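AT-rich DNA-binding protein (Thermus thermophilus, PDB 2DT5) probably represses transcription in response to the cellular NADH/NAD(+) balance, binding DNA as a homodimer and NAD in a Rossmann-fold domain. Local coordinates at residues B[81-92]-B[140-148]; B[130-141]-B[158-166]. The protein carries 1 engineered substitution. All coordinates share one frame; numbering follows the deposited sequence.

Interaction 1: B[81-92]-B[140-148]; sequences WGLCIVGMGRLG and RIEIALLTV. With NAD (nicotinamide-adenine-dinucleotide), chain L.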
loop_
_atom_site.group_PDB
_atom_site.type_symbol
_atom_site.label_atom_id
_atom_site.label_comp_id
_atom_site.label_asym_id
_atom_site.label_seq_id
_atom_site.Cartn_x
_atom_site.Cartn_y
_atom_site.Cartn_z
ATOM N N TRP B 81 -4.300 2.820 -20.195
ATOM C CA TRP B 81 -3.194 1.868 -20.242
ATOM C C TRP B 81 -3.653 0.420 -20.379
ATOM O O TRP B 81 -4.650 0.014 -19.784
ATOM C CB TRP B 81 -2.338 1.963 -18.982
ATOM C CG TRP B 81 -1.693 3.290 -18.755
ATOM C CD1 TRP B 81 -2.212 4.355 -18.067
ATOM C CD2 TRP B 81 -0.367 3.673 -19.148
ATOM N NE1 TRP B 81 -1.281 5.379 -18.004
ATOM C CE2 TRP B 81 -0.146 4.986 -18.664
ATOM C CE3 TRP B 81 0.652 3.038 -19.877
ATOM C CZ2 TRP B 81 1.061 5.663 -18.861
ATOM C CZ3 TRP B 81 1.858 3.719 -20.076
ATOM C CH2 TRP B 81 2.043 5.025 -19.572
ATOM N N GLY B 82 -2.915 -0.362 -21.155
ATOM C CA GLY B 82 -3.259 -1.765 -21.317
ATOM C C GLY B 82 -2.491 -2.592 -20.295
ATOM O O GLY B 82 -1.264 -2.478 -20.197
ATOM N N LEU B 83 -3.195 -3.409 -19.517
ATOM C CA LEU B 83 -2.525 -4.232 -18.512
ATOM C C LEU B 83 -2.710 -5.724 -18.763
ATOM O O LEU B 83 -3.540 -6.145 -19.570
ATOM C CB LEU B 83 -3.043 -3.971 -17.069
ATOM C CG LEU B 83 -3.400 -2.578 -16.544
ATOM C CD1 LEU B 83 -3.677 -2.662 -15.051
ATOM C CD2 LEU B 83 -2.301 -1.582 -16.833
ATOM N N CYS B 84 -1.944 -6.525 -18.078
ATOM C CA CYS B 84 -2.080 -7.961 -18.152
ATOM C C CYS B 84 -1.719 -8.501 -16.788
ATOM O O CYS B 84 -1.059 -7.840 -15.983
ATOM C CB CYS B 84 -1.174 -8.552 -19.229
ATOM S SG CYS B 84 0.604 -8.501 -18.829
ATOM N N ILE B 85 -2.145 -9.725 -16.526
ATOM C CA ILE B 85 -1.818 -10.367 -15.276
ATOM C C ILE B 85 -1.015 -11.592 -15.680
ATOM O O ILE B 85 -1.423 -12.342 -16.584
ATOM C CB ILE B 85 -3.087 -10.808 -14.520
ATOM C CG1 ILE B 85 -3.913 -9.575 -14.104
ATOM C CG2 ILE B 85 -2.685 -11.618 -13.309
ATOM C CD1 ILE B 85 -5.321 -9.893 -13.566
ATOM N N VAL B 86 0.138 -11.779 -15.049
ATOM C CA VAL B 86 0.961 -12.941 -15.327
ATOM C C VAL B 86 0.974 -13.775 -14.051
ATOM O O VAL B 86 1.546 -13.378 -13.046
ATOM C CB VAL B 86 2.400 -12.533 -15.716
ATOM C CG1 VAL B 86 3.314 -13.780 -15.761
ATOM C CG2 VAL B 86 2.378 -11.841 -17.091
ATOM N N GLY B 87 0.332 -14.937 -14.098
ATOM C CA GLY B 87 0.255 -15.780 -12.923
ATOM C C GLY B 87 -1.194 -15.720 -12.468
ATOM O O GLY B 87 -1.546 -14.964 -11.565
ATOM N N MET B 88 -2.038 -16.502 -13.129
ATOM C CA MET B 88 -3.453 -16.540 -12.825
ATOM C C MET B 88 -3.831 -17.568 -11.767
ATOM O O MET B 88 -4.684 -18.424 -11.989
ATOM C CB MET B 88 -4.247 -16.786 -14.098
ATOM C CG MET B 88 -4.167 -15.624 -15.095
ATOM S SD MET B 88 -4.955 -14.169 -14.431
ATOM C CE MET B 88 -6.653 -14.633 -14.508
ATOM N N GLY B 89 -3.181 -17.465 -10.615
ATOM C CA GLY B 89 -3.486 -18.338 -9.509
ATOM C C GLY B 89 -4.547 -17.641 -8.676
ATOM O O GLY B 89 -5.397 -16.923 -9.209
ATOM N N ARG B 90 -4.497 -17.835 -7.367
ATOM C CA ARG B 90 -5.462 -17.212 -6.481
ATOM C C ARG B 90 -5.417 -15.679 -6.524
ATOM O O ARG B 90 -6.430 -15.042 -6.818
ATOM C CB ARG B 90 -5.257 -17.744 -5.062
ATOM C CG ARG B 90 -5.588 -19.248 -4.983
ATOM C CD ARG B 90 -5.167 -19.862 -3.655
ATOM N NE ARG B 90 -3.737 -19.718 -3.407
ATOM C CZ ARG B 90 -3.155 -20.004 -2.248
ATOM N NH1 ARG B 90 -3.893 -20.460 -1.248
ATOM N NH2 ARG B 90 -1.857 -19.789 -2.072
ATOM N N LEU B 91 -4.262 -15.078 -6.245
ATOM C CA LEU B 91 -4.164 -13.620 -6.277
ATOM C C LEU B 91 -4.461 -13.090 -7.684
ATOM O O LEU B 91 -5.237 -12.147 -7.854
ATOM C CB LEU B 91 -2.773 -13.160 -5.834
ATOM C CG LEU B 91 -2.508 -11.648 -5.923
ATOM C CD1 LEU B 91 -3.569 -10.886 -5.132
ATOM C CD2 LEU B 91 -1.098 -11.333 -5.374
ATOM N N GLY B 92 -3.862 -13.716 -8.690
ATOM C CA GLY B 92 -4.077 -13.274 -10.054
ATOM C C GLY B 92 -5.540 -13.273 -10.479
ATOM O O GLY B 92 -5.992 -12.341 -11.150
ATOM N N ARG B 140 0.014 -3.175 -27.315
ATOM C CA ARG B 140 -1.280 -3.381 -26.668
ATOM C C ARG B 140 -1.259 -3.418 -25.146
ATOM O O ARG B 140 -2.242 -3.052 -24.510
ATOM C CB ARG B 140 -1.918 -4.669 -27.180
ATOM C CG ARG B 140 -2.473 -4.573 -28.593
ATOM C CD ARG B 140 -2.709 -5.953 -29.193
ATOM N NE ARG B 140 -2.448 -7.024 -28.232
ATOM C CZ ARG B 140 -3.300 -7.431 -27.295
ATOM N NH1 ARG B 140 -4.497 -6.866 -27.178
ATOM N NH2 ARG B 140 -2.939 -8.394 -26.461
ATOM N N ILE B 141 -0.144 -3.859 -24.569
ATOM C CA ILE B 141 -0.022 -3.971 -23.130
ATOM C C ILE B 141 1.266 -3.341 -22.617
ATOM O O ILE B 141 2.361 -3.794 -22.957
ATOM C CB ILE B 141 -0.051 -5.443 -22.727
ATOM C CG1 ILE B 141 -1.383 -6.056 -23.175
ATOM C CG2 ILE B 141 0.175 -5.575 -21.219
ATOM C CD1 ILE B 141 -1.458 -7.561 -23.033
ATOM N N GLU B 142 1.136 -2.311 -21.785
ATOM C CA GLU B 142 2.302 -1.623 -21.261
ATOM C C GLU B 142 2.692 -2.019 -19.837
ATOM O O GLU B 142 3.876 -2.003 -19.492
ATOM C CB GLU B 142 2.090 -0.101 -21.289
ATOM C CG GLU B 142 1.880 0.531 -22.660
ATOM C CD GLU B 142 0.484 0.306 -23.230
ATOM O OE1 GLU B 142 -0.491 0.278 -22.451
ATOM O OE2 GLU B 142 0.355 0.182 -24.466
ATOM N N ILE B 143 1.701 -2.374 -19.021
ATOM C CA ILE B 143 1.940 -2.724 -17.618
ATOM C C ILE B 143 1.548 -4.168 -17.265
ATOM O O ILE B 143 0.475 -4.634 -17.633
ATOM C CB ILE B 143 1.150 -1.742 -16.703
ATOM C CG1 ILE B 143 1.698 -0.323 -16.904
ATOM C CG2 ILE B 143 1.201 -2.194 -15.239
ATOM C CD1 ILE B 143 0.978 0.765 -16.105
ATOM N N ALA B 144 2.413 -4.868 -16.541
ATOM C CA ALA B 144 2.099 -6.237 -16.168
ATOM C C ALA B 144 1.995 -6.387 -14.659
ATOM O O ALA B 144 2.832 -5.871 -13.927
ATOM C CB ALA B 144 3.169 -7.202 -16.714
ATOM N N LEU B 145 0.957 -7.086 -14.200
ATOM C CA LEU B 145 0.768 -7.361 -12.769
ATOM C C LEU B 145 1.376 -8.757 -12.562
ATOM O O LEU B 145 0.846 -9.765 -13.056
ATOM C CB LEU B 145 -0.734 -7.344 -12.401
ATOM C CG LEU B 145 -1.351 -5.964 -12.092
ATOM C CD1 LEU B 145 -1.065 -5.002 -13.219
ATOM C CD2 LEU B 145 -2.868 -6.091 -11.875
ATOM N N LEU B 146 2.501 -8.805 -11.858
ATOM C CA LEU B 146 3.203 -10.052 -11.636
ATOM C C LEU B 146 2.765 -10.737 -10.359
ATOM O O LEU B 146 3.119 -10.314 -9.273
ATOM C CB LEU B 146 4.717 -9.818 -11.590
ATOM C CG LEU B 146 5.570 -11.098 -11.684
ATOM C CD1 LEU B 146 5.133 -11.929 -12.904
ATOM C CD2 LEU B 146 7.044 -10.729 -11.788
ATOM N N THR B 147 2.022 -11.826 -10.512
ATOM C CA THR B 147 1.511 -12.580 -9.381
ATOM C C THR B 147 1.871 -14.074 -9.479
ATOM O O THR B 147 1.003 -14.938 -9.360
ATOM C CB THR B 147 -0.026 -12.406 -9.293
ATOM O OG1 THR B 147 -0.597 -12.627 -10.590
ATOM C CG2 THR B 147 -0.375 -10.965 -8.867
ATOM N N VAL B 148 3.146 -14.368 -9.739
ATOM C CA VAL B 148 3.612 -15.753 -9.790
ATOM C C VAL B 148 4.355 -15.983 -8.479
ATOM O O VAL B 148 4.718 -15.021 -7.795
ATOM C CB VAL B 148 4.598 -16.005 -10.983
ATOM C CG1 VAL B 148 3.928 -15.659 -12.299
ATOM C CG2 VAL B 148 5.871 -15.186 -10.807
HETATM P PA NAD L . -0.691 -19.483 -6.536
HETATM O O1A NAD L . -2.133 -19.664 -6.188
HETATM O O2A NAD L . 0.273 -20.605 -6.299
HETATM O O5B NAD L . -0.686 -19.046 -8.033
HETATM C C5B NAD L . 0.532 -18.782 -8.773
HETATM C C4B NAD L . 0.186 -18.969 -10.229
HETATM O O4B NAD L . 1.435 -18.662 -10.931
HETATM C C3B NAD L . -0.147 -20.441 -10.693
HETATM O O3B NAD L . -1.439 -20.450 -11.376
HETATM C C2B NAD L . 0.997 -20.845 -11.620
HETATM O O2B NAD L . 0.716 -21.743 -12.625
HETATM C C1B NAD L . 1.440 -19.461 -12.088
HETATM N N9A NAD L . 2.794 -19.416 -12.572
HETATM C C8A NAD L . 4.004 -19.964 -12.121
HETATM N N7A NAD L . 5.031 -19.650 -12.889
HETATM C C5A NAD L . 4.564 -18.882 -13.894
HETATM C C6A NAD L . 5.203 -18.229 -15.045
HETATM N N6A NAD L . 6.492 -18.322 -15.286
HETATM N N1A NAD L . 4.335 -17.502 -15.865
HETATM C C2A NAD L . 3.005 -17.367 -15.677
HETATM N N3A NAD L . 2.352 -17.971 -14.594
HETATM C C4A NAD L . 3.167 -18.722 -13.731
HETATM O O3 NAD L . -0.120 -18.207 -5.751
HETATM P PN NAD L . -0.882 -16.944 -5.015
HETATM O O1N NAD L . -1.267 -17.343 -3.648
HETATM O O2N NAD L . -1.934 -16.487 -5.971
HETATM O O5D NAD L . 0.351 -15.906 -4.897
HETATM C C5D NAD L . 0.943 -15.328 -6.098
HETATM C C4D NAD L . 2.045 -14.415 -5.710
HETATM O O4D NAD L . 1.480 -13.303 -4.863
HETATM C C3D NAD L . 3.163 -15.070 -4.793
HETATM O O3D NAD L . 4.464 -14.560 -5.156
HETATM C C2D NAD L . 2.768 -14.587 -3.410
HETATM O O2D NAD L . 3.773 -14.680 -2.456
HETATM C C1D NAD L . 2.320 -13.117 -3.735
HETATM N N1N NAD L . 1.636 -12.503 -2.566
HETATM C C2N NAD L . 1.811 -11.097 -2.443
HETATM C C3N NAD L . 1.025 -10.336 -1.696
HETATM C C7N NAD L . 1.301 -8.867 -1.580
HETATM O O7N NAD L . 0.706 -8.230 -0.683
HETATM N N7N NAD L . 2.206 -8.308 -2.403
HETATM C C4N NAD L . -0.152 -10.932 -0.930
HETATM C C5N NAD L . -0.686 -12.118 -1.711
HETATM C C6N NAD L . 0.298 -13.007 -2.205
HETATM O O HOH W 1 -1.752 -15.664 -8.579
#
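Thr147 reaches across to the glycine-rich turn that follows strand 81-86, at the NAD end of a Rossmann fold whose central parallel strands, 81-86 and 143-146, are paired here. Its OG1, between the backbone N and the carbonyl carbon (chi1 48°), donates to Gly87 O at 2.7 Å, while Thr147 CG2 packs on Leu91 CD2. The turn carries the GxGxxG pattern of Gly87, Gly89 and Gly92; Gly89 CA comes within 3.2 Å of NAD O5B. At the start of the helix that follows, Leu91 N donates to NAD O2N at 2.7 Å, and Arg90 N and NE both bond to NAD O1A. A water accepts from Gly92 N and lies within hydrogen-bonding distance of Thr147 O and NAD O2N.

Behind this site the strands run 24° from parallel, joined by alternating bonds such as Val86 N to Leu145 O and Leu145 N to Cys84 O. Leu83 runs alongside Ile143, with Leu83 CD2 3.5 Å from Ile143 CB, a tight contact; on the other sheet face Cys84 SG touches Ala144 CB. At the far end Gly82 O accepts from both Ile143 N and Glu142 N. Glu142 CB meets the edge of the Trp81 ring, and a bend at chi2 turns the carboxylate back so that Glu142 OE1 accepts a hydrogen bond from Gly82 N at 2.8 Å, with an N-H...O angle of 166°.

Interaction 2: B[130-141]-B[158-166]; sequences VDLLPQRVPGRI and DLLVAAGIK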
loop_
_atom_site.group_PDB
_atom_site.type_symbol
_atom_site.label_atom_id
_atom_site.label_comp_id
_atom_site.label_asym_id
_atom_site.label_seq_id
_atom_site.Cartn_x
_atom_site.Cartn_y
_atom_site.Cartn_z
ATOM N N VAL B 130 1.885 -18.204 -21.173
ATOM C CA VAL B 130 2.863 -17.142 -21.067
ATOM C C VAL B 130 3.765 -17.055 -22.307
ATOM O O VAL B 130 4.391 -16.022 -22.547
ATOM C CB VAL B 130 3.715 -17.310 -19.800
ATOM C CG1 VAL B 130 4.675 -18.460 -19.966
ATOM C CG2 VAL B 130 4.451 -16.025 -19.504
ATOM N N ASP B 131 3.825 -18.127 -23.098
ATOM C CA ASP B 131 4.644 -18.115 -24.314
ATOM C C ASP B 131 4.111 -17.114 -25.327
ATOM O O ASP B 131 4.849 -16.677 -26.209
ATOM C CB ASP B 131 4.699 -19.495 -24.979
ATOM C CG ASP B 131 5.485 -20.501 -24.173
ATOM O OD1 ASP B 131 6.355 -20.080 -23.381
ATOM O OD2 ASP B 131 5.247 -21.716 -24.341
ATOM N N LEU B 132 2.835 -16.748 -25.197
ATOM C CA LEU B 132 2.206 -15.792 -26.109
ATOM C C LEU B 132 2.540 -14.313 -25.874
ATOM O O LEU B 132 2.189 -13.464 -26.694
ATOM C CB LEU B 132 0.688 -15.971 -26.073
ATOM C CG LEU B 132 0.176 -17.128 -26.927
ATOM C CD1 LEU B 132 -1.270 -17.441 -26.593
ATOM C CD2 LEU B 132 0.317 -16.745 -28.386
ATOM N N LEU B 133 3.214 -14.003 -24.770
ATOM C CA LEU B 133 3.580 -12.616 -24.446
ATOM C C LEU B 133 4.215 -11.831 -25.596
ATOM O O LEU B 133 3.789 -10.718 -25.919
ATOM C CB LEU B 133 4.551 -12.577 -23.264
ATOM C CG LEU B 133 4.045 -12.758 -21.830
ATOM C CD1 LEU B 133 5.226 -12.608 -20.901
ATOM C CD2 LEU B 133 2.973 -11.716 -21.503
ATOM N N PRO B 134 5.252 -12.399 -26.227
ATOM C CA PRO B 134 5.876 -11.658 -27.323
ATOM C C PRO B 134 4.913 -11.270 -28.448
ATOM O O PRO B 134 5.124 -10.279 -29.138
ATOM C CB PRO B 134 7.008 -12.594 -27.767
ATOM C CG PRO B 134 6.507 -13.952 -27.405
ATOM C CD PRO B 134 5.854 -13.734 -26.069
ATOM N N GLN B 135 3.834 -12.022 -28.599
ATOM C CA GLN B 135 2.865 -11.748 -29.644
ATOM C C GLN B 135 1.606 -11.088 -29.098
ATOM O O GLN B 135 0.619 -10.959 -29.817
ATOM C CB GLN B 135 2.484 -13.050 -30.326
ATOM C CG GLN B 135 3.626 -14.048 -30.355
ATOM C CD GLN B 135 3.138 -15.458 -30.542
ATOM O OE1 GLN B 135 3.843 -16.419 -30.224
ATOM N NE2 GLN B 135 1.922 -15.597 -31.062
ATOM N N ARG B 136 1.627 -10.684 -27.831
ATOM C CA ARG B 136 0.460 -10.041 -27.223
ATOM C C ARG B 136 0.753 -8.663 -26.645
ATOM O O ARG B 136 -0.088 -7.769 -26.688
ATOM C CB ARG B 136 -0.113 -10.932 -26.118
ATOM C CG ARG B 136 -0.939 -12.090 -26.630
ATOM C CD ARG B 136 -2.352 -11.628 -26.910
ATOM N NE ARG B 136 -2.820 -11.992 -28.240
ATOM C CZ ARG B 136 -2.833 -13.231 -28.717
ATOM N NH1 ARG B 136 -2.394 -14.238 -27.973
ATOM N NH2 ARG B 136 -3.295 -13.464 -29.937
ATOM N N VAL B 137 1.964 -8.495 -26.130
ATOM C CA VAL B 137 2.374 -7.249 -25.494
ATOM C C VAL B 137 2.594 -6.014 -26.386
ATOM O O VAL B 137 1.966 -4.975 -26.177
ATOM C CB VAL B 137 3.628 -7.511 -24.651
ATOM C CG1 VAL B 137 4.173 -6.213 -24.081
ATOM C CG2 VAL B 137 3.283 -8.498 -23.543
ATOM N N PRO B 138 3.475 -6.115 -27.400
ATOM C CA PRO B 138 3.757 -4.990 -28.300
ATOM C C PRO B 138 2.555 -4.178 -28.773
ATOM O O PRO B 138 1.630 -4.703 -29.393
ATOM C CB PRO B 138 4.503 -5.657 -29.449
ATOM C CG PRO B 138 5.307 -6.707 -28.723
ATOM C CD PRO B 138 4.259 -7.304 -27.793
ATOM N N GLY B 139 2.581 -2.889 -28.455
ATOM C CA GLY B 139 1.512 -2.002 -28.854
ATOM C C GLY B 139 0.163 -2.179 -28.179
ATOM O O GLY B 139 -0.750 -1.402 -28.434
ATOM N N ARG B 140 0.014 -3.175 -27.315
ATOM C CA ARG B 140 -1.280 -3.381 -26.668
ATOM C C ARG B 140 -1.259 -3.418 -25.146
ATOM O O ARG B 140 -2.242 -3.052 -24.510
ATOM C CB ARG B 140 -1.918 -4.669 -27.180
ATOM C CG ARG B 140 -2.473 -4.573 -28.593
ATOM C CD ARG B 140 -2.709 -5.953 -29.193
ATOM N NE ARG B 140 -2.448 -7.024 -28.232
ATOM C CZ ARG B 140 -3.300 -7.431 -27.295
ATOM N NH1 ARG B 140 -4.497 -6.866 -27.178
ATOM N NH2 ARG B 140 -2.939 -8.394 -26.461
ATOM N N ILE B 141 -0.144 -3.859 -24.569
ATOM C CA ILE B 141 -0.022 -3.971 -23.130
ATOM C C ILE B 141 1.266 -3.341 -22.617
ATOM O O ILE B 141 2.361 -3.794 -22.957
ATOM C CB ILE B 141 -0.051 -5.443 -22.727
ATOM C CG1 ILE B 141 -1.383 -6.056 -23.175
ATOM C CG2 ILE B 141 0.175 -5.575 -21.219
ATOM C CD1 ILE B 141 -1.458 -7.561 -23.033
ATOM N N ASP B 158 11.792 -11.484 -16.746
ATOM C CA ASP B 158 12.698 -11.519 -17.898
ATOM C C ASP B 158 11.881 -11.700 -19.165
ATOM O O ASP B 158 12.104 -11.022 -20.175
ATOM C CB ASP B 158 13.684 -12.678 -17.751
ATOM C CG ASP B 158 14.661 -12.466 -16.613
ATOM O OD1 ASP B 158 15.290 -13.457 -16.176
ATOM O OD2 ASP B 158 14.812 -11.310 -16.160
ATOM N N LEU B 159 10.923 -12.617 -19.109
ATOM C CA LEU B 159 10.051 -12.862 -20.245
ATOM C C LEU B 159 9.232 -11.617 -20.595
ATOM O O LEU B 159 8.997 -11.329 -21.769
ATOM C CB LEU B 159 9.114 -14.032 -19.947
ATOM C CG LEU B 159 9.801 -15.401 -19.889
ATOM C CD1 LEU B 159 8.802 -16.495 -19.479
ATOM C CD2 LEU B 159 10.403 -15.704 -21.265
ATOM N N LEU B 160 8.796 -10.883 -19.571
ATOM C CA LEU B 160 8.012 -9.668 -19.783
ATOM C C LEU B 160 8.885 -8.602 -20.430
ATOM O O LEU B 160 8.465 -7.930 -21.370
ATOM C CB LEU B 160 7.433 -9.156 -18.449
ATOM C CG LEU B 160 6.163 -9.908 -18.026
ATOM C CD1 LEU B 160 5.829 -9.637 -16.562
ATOM C CD2 LEU B 160 5.017 -9.489 -18.937
ATOM N N VAL B 161 10.102 -8.447 -19.924
ATOM C CA VAL B 161 11.012 -7.463 -20.497
ATOM C C VAL B 161 11.214 -7.804 -21.971
ATOM O O VAL B 161 11.058 -6.956 -22.848
ATOM C CB VAL B 161 12.372 -7.486 -19.788
ATOM C CG1 VAL B 161 13.358 -6.573 -20.517
ATOM C CG2 VAL B 161 12.203 -7.045 -18.340
ATOM N N ALA B 162 11.533 -9.064 -22.240
ATOM C CA ALA B 162 11.763 -9.510 -23.608
ATOM C C ALA B 162 10.581 -9.226 -24.523
ATOM O O ALA B 162 10.766 -8.815 -25.673
ATOM C CB ALA B 162 12.079 -11.002 -23.620
ATOM N N ALA B 163 9.367 -9.440 -24.022
ATOM C CA ALA B 163 8.173 -9.216 -24.835
ATOM C C ALA B 163 7.872 -7.735 -25.057
ATOM O O ALA B 163 7.044 -7.385 -25.898
ATOM C CB ALA B 163 6.971 -9.911 -24.190
ATOM N N GLY B 164 8.531 -6.866 -24.301
ATOM C CA GLY B 164 8.299 -5.445 -24.471
ATOM C C GLY B 164 7.514 -4.699 -23.397
ATOM O O GLY B 164 7.041 -3.584 -23.653
ATOM N N ILE B 165 7.378 -5.273 -22.202
ATOM C CA ILE B 165 6.639 -4.600 -21.131
ATOM C C ILE B 165 7.325 -3.267 -20.801
ATOM O O ILE B 165 8.537 -3.128 -20.988
ATOM C CB ILE B 165 6.584 -5.469 -19.846
ATOM C CG1 ILE B 165 5.358 -5.097 -18.996
ATOM C CG2 ILE B 165 7.851 -5.269 -19.030
ATOM C CD1 ILE B 165 4.032 -5.405 -19.664
ATOM N N LYS B 166 6.555 -2.292 -20.315
ATOM C CA LYS B 166 7.118 -0.991 -19.967
ATOM C C LYS B 166 7.193 -0.822 -18.458
ATOM O O LYS B 166 8.038 -0.089 -17.942
ATOM C CB LYS B 166 6.289 0.146 -20.583
ATOM C CG LYS B 166 6.377 0.217 -22.102
ATOM C CD LYS B 166 5.565 1.367 -22.657
ATOM C CE LYS B 166 5.650 1.424 -24.188
ATOM N NZ LYS B 166 4.712 2.450 -24.763
HETATM O O HOH W 2 4.553 -2.499 -24.112
#
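A Schellman motif ends helix 150-163 at Gly164, and the loop that leads from strand 125-129 to strand 143-146 packs against this helix end on one flank of the Rossmann domain. The motif is defined by the positive phi of Gly164 (107°) and by bonds from Gly164 N and Ile165 N back into the last helical turn. No direct hydrogen bond crosses between 130-141 and 158-166, so the evidence for the fit is van der Waals contact centred on Ala163. The methyl of Ala163 points into the 3-10 segment 130-135: its CB lies 3.6 Å from both Leu133 C and Pro134 N, and 3.7 Å from Leu133 CB.

To one side, Leu133 sends CD1 obliquely across Leu160, reaching Leu160 CD2 at 3.7 Å; Leu160 in turn rests on Val86 and Ala144 of the sheet, and Leu133 also meets Phe111. Val130, whose CG2 makes a looser contact with Leu159 CD1, touches NAD as well, so this end of the loop borders the cofactor pocket.

On the other side Val137 straddles the helix terminus. With CG1 anti to the backbone N (chi1 174°), that branch lies against the turn, 3.7 Å from Gly164 C, while Val137 CG2 faces the Ala163 methyl. Pro138 brings its ring carbons CG and CD against the carbonyl oxygen of Ala163. Farther along, Ile165 CD1 touches Ile141 CG2 at 4.2 Å. The polar link here is a water that donates one bond to Ile141 O and one to Gly164 O, each 2.8 Å from the water oxygen.

Interactions 1 and 2 belong to one Rossmann domain, their centres about 11 Å apart, and share Arg140 and Ile141. Interaction 1 lies within the central sheet and is almost wholly buried; its direct backbone hydrogen bonds fit paired strands and a phosphate-binding turn. Interaction 2 covers that sheet from one side and has exposed residues at its margin; apolar contacts and a bridging water replace the direct bonds. The two meet where Ala144 CB touches Leu160 CD1 at 3.6 Å and where Glu142 O probably accepts from Lys166 N. Both approach NAD, interaction 1 through bonds to the phosphates and a ribose hydroxyl and by packing on the adenine, interaction 2 through van der Waals contact of Val130.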